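Local coordinates for protein 223aa long hypothetical arylmalonate decarboxylase (Sulfolobus tokodaii, PDB 2DGD) that probably decarboxylates arylmalonate-like acids without a cofactor, or carries out a related reaction of the aspartate/glutamate racemase superfamily, and assembles as an octamer, at residues T78-A82 / I94-S98; G114-I118 / D140-I145; D22-P28 / N203-M207. All blocks are in the same frame, centred on the assembly; numbering follows the deposited sequence.

Contact 1: T78-A82 / I94-S98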
loop_
_atom_site.group_PDB
_atom_site.type_symbol
_atom_site.label_atom_id
_atom_site.label_comp_id
_atom_site.label_asym_id
_atom_site.label_seq_id
_atom_site.Cartn_x
_atom_site.Cartn_y
_atom_site.Cartn_z
ATOM N N THR A 78 -17.450 34.424 25.098
ATOM C CA THR A 78 -17.388 34.774 23.688
ATOM C C THR A 78 -18.592 35.558 23.172
ATOM O O THR A 78 -18.475 36.327 22.216
ATOM C CB THR A 78 -17.200 33.515 22.815
ATOM O OG1 THR A 78 -18.305 32.623 23.001
ATOM C CG2 THR A 78 -15.912 32.804 23.191
ATOM N N HIS A 79 -19.745 35.379 23.805
ATOM C CA HIS A 79 -20.951 36.077 23.371
ATOM C C HIS A 79 -21.001 37.551 23.779
ATOM O O HIS A 79 -21.334 38.408 22.962
ATOM C CB HIS A 79 -22.192 35.349 23.890
ATOM C CG HIS A 79 -22.516 34.095 23.138
ATOM N ND1 HIS A 79 -21.609 33.073 22.962
ATOM C CD2 HIS A 79 -23.655 33.691 22.528
ATOM C CE1 HIS A 79 -22.174 32.093 22.278
ATOM N NE2 HIS A 79 -23.416 32.444 22.002
ATOM N N LYS A 80 -20.666 37.849 25.031
ATOM C CA LYS A 80 -20.695 39.230 25.508
ATOM C C LYS A 80 -19.344 39.880 25.775
ATOM O O LYS A 80 -19.263 41.096 25.887
ATOM C CB LYS A 80 -21.549 39.340 26.776
ATOM C CG LYS A 80 -22.990 39.788 26.537
ATOM C CD LYS A 80 -23.867 38.677 25.991
ATOM C CE LYS A 80 -24.186 37.658 27.072
ATOM N NZ LYS A 80 -24.928 38.280 28.215
ATOM N N HIS A 81 -18.282 39.092 25.878
ATOM C CA HIS A 81 -16.966 39.670 26.149
ATOM C C HIS A 81 -15.863 39.332 25.146
ATOM O O HIS A 81 -14.681 39.336 25.488
ATOM C CB HIS A 81 -16.515 39.283 27.556
ATOM C CG HIS A 81 -17.461 39.723 28.628
ATOM N ND1 HIS A 81 -18.685 39.123 28.831
ATOM C CD2 HIS A 81 -17.378 40.726 29.533
ATOM C CE1 HIS A 81 -19.315 39.737 29.816
ATOM N NE2 HIS A 81 -18.544 40.714 30.260
ATOM N N ALA A 82 -16.254 39.053 23.907
ATOM C CA ALA A 82 -15.295 38.723 22.864
ATOM C C ALA A 82 -14.193 39.781 22.788
ATOM O O ALA A 82 -13.025 39.458 22.576
ATOM C CB ALA A 82 -16.008 38.608 21.519
ATOM N N ILE A 94 -11.342 32.737 17.558
ATOM C CA ILE A 94 -12.523 32.385 18.328
ATOM C C ILE A 94 -13.358 31.485 17.431
ATOM O O ILE A 94 -13.990 31.954 16.494
ATOM C CB ILE A 94 -13.322 33.643 18.733
ATOM C CG1 ILE A 94 -12.457 34.519 19.644
ATOM C CG2 ILE A 94 -14.602 33.247 19.460
ATOM C CD1 ILE A 94 -13.103 35.822 20.038
ATOM N N PRO A 95 -13.358 30.168 17.706
ATOM C CA PRO A 95 -14.114 29.201 16.905
ATOM C C PRO A 95 -15.502 29.637 16.439
ATOM O O PRO A 95 -15.846 29.452 15.271
ATOM C CB PRO A 95 -14.131 27.943 17.787
ATOM C CG PRO A 95 -13.742 28.430 19.154
ATOM C CD PRO A 95 -12.760 29.515 18.882
ATOM N N GLU A 96 -16.291 30.224 17.334
ATOM C CA GLU A 96 -17.635 30.675 16.983
ATOM C C GLU A 96 -17.608 31.690 15.834
ATOM O O GLU A 96 -18.435 31.637 14.927
ATOM C CB GLU A 96 -18.315 31.279 18.216
ATOM C CG GLU A 96 -19.751 31.699 17.987
ATOM C CD GLU A 96 -20.622 31.477 19.212
ATOM O OE1 GLU A 96 -20.901 30.299 19.555
ATOM O OE2 GLU A 96 -21.026 32.484 19.834
ATOM N N GLU A 97 -16.651 32.611 15.874
ATOM C CA GLU A 97 -16.519 33.614 14.829
ATOM C C GLU A 97 -15.979 32.990 13.543
ATOM O O GLU A 97 -16.257 33.471 12.448
ATOM C CB GLU A 97 -15.589 34.738 15.290
ATOM C CG GLU A 97 -16.098 35.513 16.498
ATOM C CD GLU A 97 -15.253 36.756 16.817
ATOM O OE1 GLU A 97 -15.596 37.463 17.799
ATOM O OE2 GLU A 97 -14.256 37.027 16.093
ATOM N N SER A 98 -15.201 31.922 13.685
ATOM C CA SER A 98 -14.629 31.219 12.539
ATOM C C SER A 98 -15.765 30.566 11.767
ATOM O O SER A 98 -15.786 30.578 10.535
ATOM C CB SER A 98 -13.649 30.141 13.007
ATOM O OG SER A 98 -12.602 30.698 13.775
HETATM O O HOH W 1 -18.371 35.826 18.969
#
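Thr78 and Ile94 bring the loop 78-82 closest to the start of helix 95-105, their CA atoms 7.6 Å apart, with Ile94 at the N-cap. Thr78 CG2 meets Ile94 CG2 at 4.0 Å, the side chains lying alongside and pointing opposite ways. Ala82 CB extends this apolar patch to Ile94 CD1, 4.3 Å away. Beside it the Glu96 carboxylate is modelled over one face of the His79 ring, too close to be relied on, and no hydrogen bond joins them. Glu96 CG lies anti to the backbone N (chi1 -176°), which carries the chain out from the helix toward the loop. The His79 ring also meets Trp128, and His79 ND1 gives a weak bond to Thr78 OG1 (3.3 Å), whose stronger partner is Thr75 O. Replacing His79 by an alanine would probably leave Thr78 OG1 without its weak donor and the Trp128 ring without this neighbour. Glu97 is salt-bridged to Lys86, and a water donates to Thr78 O and, weakly, to Glu97 OE1. The loop after strand 69-72 thus packs on the N-terminal turn of helix 95-105 through apolar contacts and a water, with no direct hydrogen bond between the segments.

Contact 2: G114-I118 / D140-I145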
loop_
_atom_site.group_PDB
_atom_site.type_symbol
_atom_site.label_atom_id
_atom_site.label_comp_id
_atom_site.label_asym_id
_atom_site.label_seq_id
_atom_site.Cartn_x
_atom_site.Cartn_y
_atom_site.Cartn_z
ATOM N N GLY A 114 -27.039 21.503 14.956
ATOM C CA GLY A 114 -26.994 20.375 15.863
ATOM C C GLY A 114 -26.146 20.764 17.059
ATOM O O GLY A 114 -25.116 21.408 16.891
ATOM N N THR A 115 -26.574 20.399 18.265
ATOM C CA THR A 115 -25.815 20.729 19.474
ATOM C C THR A 115 -25.817 19.560 20.461
ATOM O O THR A 115 -26.537 18.578 20.285
ATOM C CB THR A 115 -26.401 21.955 20.223
ATOM O OG1 THR A 115 -27.464 21.526 21.078
ATOM C CG2 THR A 115 -26.943 22.977 19.256
ATOM N N PRO A 116 -24.986 19.644 21.505
ATOM C CA PRO A 116 -24.962 18.553 22.476
ATOM C C PRO A 116 -25.762 18.947 23.722
ATOM O O PRO A 116 -25.941 18.147 24.636
ATOM C CB PRO A 116 -23.477 18.410 22.766
ATOM C CG PRO A 116 -23.035 19.832 22.796
ATOM C CD PRO A 116 -23.766 20.466 21.614
ATOM N N TYR A 117 -26.255 20.183 23.725
ATOM C CA TYR A 117 -27.002 20.751 24.849
ATOM C C TYR A 117 -28.447 20.298 25.017
ATOM O O TYR A 117 -28.978 19.527 24.222
ATOM C CB TYR A 117 -27.011 22.275 24.746
ATOM C CG TYR A 117 -25.710 22.878 24.292
ATOM C CD1 TYR A 117 -24.530 22.643 24.988
ATOM C CD2 TYR A 117 -25.663 23.701 23.171
ATOM C CE1 TYR A 117 -23.330 23.215 24.581
ATOM C CE2 TYR A 117 -24.474 24.279 22.752
ATOM C CZ TYR A 117 -23.310 24.035 23.461
ATOM O OH TYR A 117 -22.137 24.634 23.058
ATOM N N ILE A 118 -29.076 20.830 26.062
ATOM C CA ILE A 118 -30.465 20.535 26.377
ATOM C C ILE A 118 -31.350 21.656 25.843
ATOM O O ILE A 118 -30.907 22.794 25.724
ATOM C CB ILE A 118 -30.673 20.408 27.901
ATOM C CG1 ILE A 118 -30.111 21.645 28.602
ATOM C CG2 ILE A 118 -30.009 19.143 28.421
ATOM C CD1 ILE A 118 -30.293 21.623 30.101
ATOM N N ASP A 140 -31.655 20.442 16.797
ATOM C CA ASP A 140 -31.833 19.404 17.807
ATOM C C ASP A 140 -30.560 19.351 18.653
ATOM O O ASP A 140 -29.517 19.861 18.245
ATOM C CB ASP A 140 -32.096 18.040 17.149
ATOM C CG ASP A 140 -32.712 17.030 18.115
ATOM O OD1 ASP A 140 -32.897 15.854 17.721
ATOM O OD2 ASP A 140 -33.015 17.406 19.270
ATOM N N GLY A 141 -30.653 18.746 19.835
ATOM C CA GLY A 141 -29.504 18.648 20.717
ATOM C C GLY A 141 -29.432 17.287 21.379
ATOM O O GLY A 141 -30.422 16.563 21.407
ATOM N N LEU A 142 -28.265 16.934 21.910
ATOM C CA LEU A 142 -28.085 15.643 22.564
ATOM C C LEU A 142 -28.588 15.680 23.998
ATOM O O LEU A 142 -28.671 14.649 24.660
ATOM C CB LEU A 142 -26.610 15.238 22.551
ATOM C CG LEU A 142 -25.962 15.038 21.181
ATOM C CD1 LEU A 142 -24.475 14.753 21.359
ATOM C CD2 LEU A 142 -26.655 13.906 20.450
ATOM N N GLY A 143 -28.909 16.878 24.476
ATOM C CA GLY A 143 -29.408 17.046 25.828
ATOM C C GLY A 143 -28.436 16.645 26.914
ATOM O O GLY A 143 -28.811 15.931 27.842
ATOM N N LYS A 144 -27.184 17.086 26.803
ATOM C CA LYS A 144 -26.169 16.771 27.807
ATOM C C LYS A 144 -25.796 18.044 28.541
ATOM O O LYS A 144 -26.082 19.147 28.068
ATOM C CB LYS A 144 -24.923 16.157 27.161
ATOM C CG LYS A 144 -25.140 14.763 26.610
ATOM C CD LYS A 144 -23.845 14.143 26.118
ATOM C CE LYS A 144 -24.074 12.729 25.595
ATOM N NZ LYS A 144 -22.810 12.094 25.117
ATOM N N ILE A 145 -25.156 17.893 29.695
ATOM C CA ILE A 145 -24.770 19.044 30.498
ATOM C C ILE A 145 -23.280 19.093 30.809
ATOM O O ILE A 145 -22.637 20.123 30.620
ATOM C CB ILE A 145 -25.543 19.053 31.824
ATOM C CG1 ILE A 145 -27.044 19.065 31.549
ATOM C CG2 ILE A 145 -25.150 20.262 32.643
ATOM C CD1 ILE A 145 -27.885 18.883 32.793
#
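Pro116, whose CB rests on Leu142 CD1 at 4.0 Å, also lays its CD over one face of the neighbouring Tyr117 ring, 3.8 Å above the plane at its centre. Arg121 makes a cation-pi contact with the same ring, and Thr122 and Glu125 of helix 119-130 touch it too. The other flat group, the Asp140 carboxylate, takes Gly141 N on OD2 from 46° out of its plane, while OD1 pairs with His165. Parallel bridges match Gly114 with Asp140 and Thr115 with Gly141; Thr115 N bonds Asp140 O (3.0 Å) and Leu142 N bonds Thr115 O (2.9 Å). Beyond the strands the two segments stay laced: Lys144 N reaches Pro116 O at 2.7 Å, and Gly143 N reaches Tyr117 O at the same 2.7 Å but from 57° out of the carbonyl plane. Thr115 OG1 accepts from Tyr117 N in an ST turn and bonds Thr122 as well, fixing the bend after the strand. A CB on Gly141 would probably come close to Thr115 OG1 and Tyr117 O. Gly143 turns with positive phi, and Ile118 CG2 lies against its backbone, 3.3 Å from Gly143 C. The Lys144 chain extends away to Thr153 and Asp149. These are the C-terminal ends of the two strands of a beta-alpha-beta unit. Pro116 and Tyr117 touch Cys179, in the loop where relatives carry an active-site cysteine, so the backbone bonds to 140-145 are consistent with holding one wall of the probable active site in shape.

Contact 3: D22-P28 / N203-M207; sequences DLWKMAP and NAAAM
Met207 buries more surface here than any other residue, reaching from helix 202-214 into the end of helix 19-26; like Met26, it is modelled as selenomethionine. Its chain, bent at chi2 and chi3, sets CG against Leu23 CD1 (3.4 Å) and brings the terminal CE over the backbone where the first helix ends, 3.5 Å from Ala27 N. The CB of Ala27 and the ring of Pro28 touch the same methyl more loosely. Met26 comes the other way and crosses Met207 obliquely: its CE lies 3.7 Å from Met207 CG, while its SE settles on Ala204 CA at 3.8 Å. Met26 CG is anti to its carbonyl carbon (chi1 -57°) and the chain bends only at chi3, which turns CE back toward Asn203, 4.0 Å from the Asn203 CB. Asn203 supplies the polar end. Its ND2 donates to Asp22 OD1 at 2.8 Å, nearly within the amide's own plane, meeting the carboxylate on the anti side and 23° out of plane. The same ND2 also bonds Thr180 O. Asp22 OD1 further accepts from Thr184 N, and OD2 bonds Ser183 OG and Tyr185 N, so four partners grip the buried carboxylate and fix its rotation. The short helical segments pass 10.0 Å apart, crossing at -51°. Leu23 also packs on Val10 and Met207 on Ile8 of strand 6-13, while Trp24, facing away, stacks on Trp24 of a second subunit. The contact thus packs the helix after the first strand against the C-terminal helix: the Met26 and Met207 side chains fill the interface, the Asn203-Asp22 bond links the helices, and further bonds of the same two groups tie them to loop residues 180-185.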
loop_
_atom_site.group_PDB
_atom_site.type_symbol
_atom_site.label_atom_id
_atom_site.label_comp_id
_atom_site.label_asym_id
_atom_site.label_seq_id
_atom_site.Cartn_x
_atom_site.Cartn_y
_atom_site.Cartn_z
ATOM N N ASP A 22 -9.409 16.267 17.893
ATOM C CA ASP A 22 -9.778 16.811 16.586
ATOM C C ASP A 22 -8.640 17.629 15.987
ATOM O O ASP A 22 -8.249 17.419 14.839
ATOM C CB ASP A 22 -11.020 17.700 16.699
ATOM C CG ASP A 22 -12.310 16.908 16.687
ATOM O OD1 ASP A 22 -13.386 17.522 16.851
ATOM O OD2 ASP A 22 -12.254 15.676 16.507
ATOM N N LEU A 23 -8.113 18.561 16.776
ATOM C CA LEU A 23 -7.029 19.427 16.336
ATOM C C LEU A 23 -5.807 18.669 15.826
ATOM O O LEU A 23 -5.250 19.018 14.792
ATOM C CB LEU A 23 -6.639 20.376 17.471
ATOM C CG LEU A 23 -7.081 21.845 17.345
ATOM C CD1 LEU A 23 -8.371 21.970 16.548
ATOM C CD2 LEU A 23 -7.242 22.438 18.746
ATOM N N TRP A 24 -5.384 17.634 16.541
ATOM C CA TRP A 24 -4.231 16.856 16.103
ATOM C C TRP A 24 -4.530 16.066 14.836
ATOM O O TRP A 24 -3.694 15.964 13.946
ATOM C CB TRP A 24 -3.768 15.898 17.204
ATOM C CG TRP A 24 -2.793 16.524 18.164
ATOM C CD1 TRP A 24 -3.065 17.045 19.403
ATOM C CD2 TRP A 24 -1.390 16.722 17.945
ATOM N NE1 TRP A 24 -1.918 17.551 19.965
ATOM C CE2 TRP A 24 -0.875 17.368 19.095
ATOM C CE3 TRP A 24 -0.518 16.419 16.889
ATOM C CZ2 TRP A 24 0.477 17.715 19.218
ATOM C CZ3 TRP A 24 0.824 16.766 17.012
ATOM C CH2 TRP A 24 1.307 17.407 18.171
ATOM N N LYS A 25 -5.724 15.497 14.759
ATOM C CA LYS A 25 -6.114 14.742 13.583
ATOM C C LYS A 25 -6.127 15.641 12.342
ATOM O O LYS A 25 -5.841 15.192 11.236
ATOM C CB LYS A 25 -7.493 14.130 13.809
ATOM C CG LYS A 25 -7.451 12.834 14.582
ATOM C CD LYS A 25 -6.859 11.777 13.690
ATOM C CE LYS A 25 -6.786 10.411 14.340
ATOM N NZ LYS A 25 -6.306 9.409 13.325
HETATM N N MSE A 26 -6.452 16.916 12.532
HETATM C CA MSE A 26 -6.505 17.869 11.430
HETATM C C MSE A 26 -5.160 18.528 11.156
HETATM O O MSE A 26 -4.929 19.066 10.070
HETATM C CB MSE A 26 -7.539 18.955 11.728
HETATM C CG MSE A 26 -8.922 18.414 12.001
HETATM SE SE MSE A 26 -10.217 19.794 12.382
HETATM C CE MSE A 26 -9.913 20.026 14.261
ATOM N N ALA A 27 -4.271 18.491 12.138
ATOM C CA ALA A 27 -2.964 19.112 11.984
ATOM C C ALA A 27 -2.174 18.490 10.847
ATOM O O ALA A 27 -1.941 17.284 10.837
ATOM C CB ALA A 27 -2.178 18.999 13.278
ATOM N N PRO A 28 -1.778 19.299 9.849
ATOM C CA PRO A 28 -1.000 18.755 8.734
ATOM C C PRO A 28 0.414 18.469 9.221
ATOM O O PRO A 28 0.795 18.897 10.313
ATOM C CB PRO A 28 -1.063 19.869 7.690
ATOM C CG PRO A 28 -1.182 21.094 8.502
ATOM C CD PRO A 28 -2.166 20.694 9.581
ATOM N N ASN A 203 -14.842 22.808 15.807
ATOM C CA ASN A 203 -13.418 22.529 15.785
ATOM C C ASN A 203 -12.829 22.675 14.391
ATOM O O ASN A 203 -11.756 23.250 14.232
ATOM C CB ASN A 203 -13.125 21.137 16.350
ATOM C CG ASN A 203 -13.374 21.053 17.843
ATOM O OD1 ASN A 203 -13.239 22.045 18.558
ATOM N ND2 ASN A 203 -13.727 19.867 18.323
ATOM N N ALA A 204 -13.525 22.173 13.378
ATOM C CA ALA A 204 -13.029 22.280 12.009
ATOM C C ALA A 204 -12.937 23.749 11.582
ATOM O O ALA A 204 -11.976 24.159 10.923
ATOM C CB ALA A 204 -13.934 21.517 11.063
ATOM N N ALA A 205 -13.941 24.537 11.957
ATOM C CA ALA A 205 -13.963 25.951 11.622
ATOM C C ALA A 205 -12.776 26.643 12.276
ATOM O O ALA A 205 -12.109 27.469 11.660
ATOM C CB ALA A 205 -15.252 26.577 12.090
ATOM N N ALA A 206 -12.503 26.300 13.528
ATOM C CA ALA A 206 -11.382 26.906 14.229
ATOM C C ALA A 206 -10.060 26.627 13.507
ATOM O O ALA A 206 -9.257 27.539 13.304
ATOM C CB ALA A 206 -11.321 26.390 15.647
HETATM N N MSE A 207 -9.834 25.372 13.120
HETATM C CA MSE A 207 -8.603 25.003 12.421
HETATM C C MSE A 207 -8.503 25.691 11.071
HETATM O O MSE A 207 -7.420 26.093 10.639
HETATM C CB MSE A 207 -8.526 23.494 12.230
HETATM C CG MSE A 207 -7.686 22.819 13.283
HETATM SE SE MSE A 207 -5.838 23.423 13.248
HETATM C CE MSE A 207 -5.022 21.850 12.453
#

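How the contacts relate
Contacts 1 and 3 meet through helix 202-214: Pro95 CB lies 3.9 Å from Ala206 CB and Ser98 CB 3.4 Å from Ala205 O, though their centres are 18 Å apart on opposite sides of the chain's centre. Contact 2 stands apart, its nearest atoms about 7 Å from contact 1 and about 10 Å from contact 3. Helix 95-105 leads directly into strand 110-115, so contacts 1 and 2 follow in series, both nested within the long loop that contact 3 closes. Contact 2, by touching Cys179, probably borders the active site; contact 1 may lie near it, and contact 3 is bonded to residues that follow Cys179 in the chain.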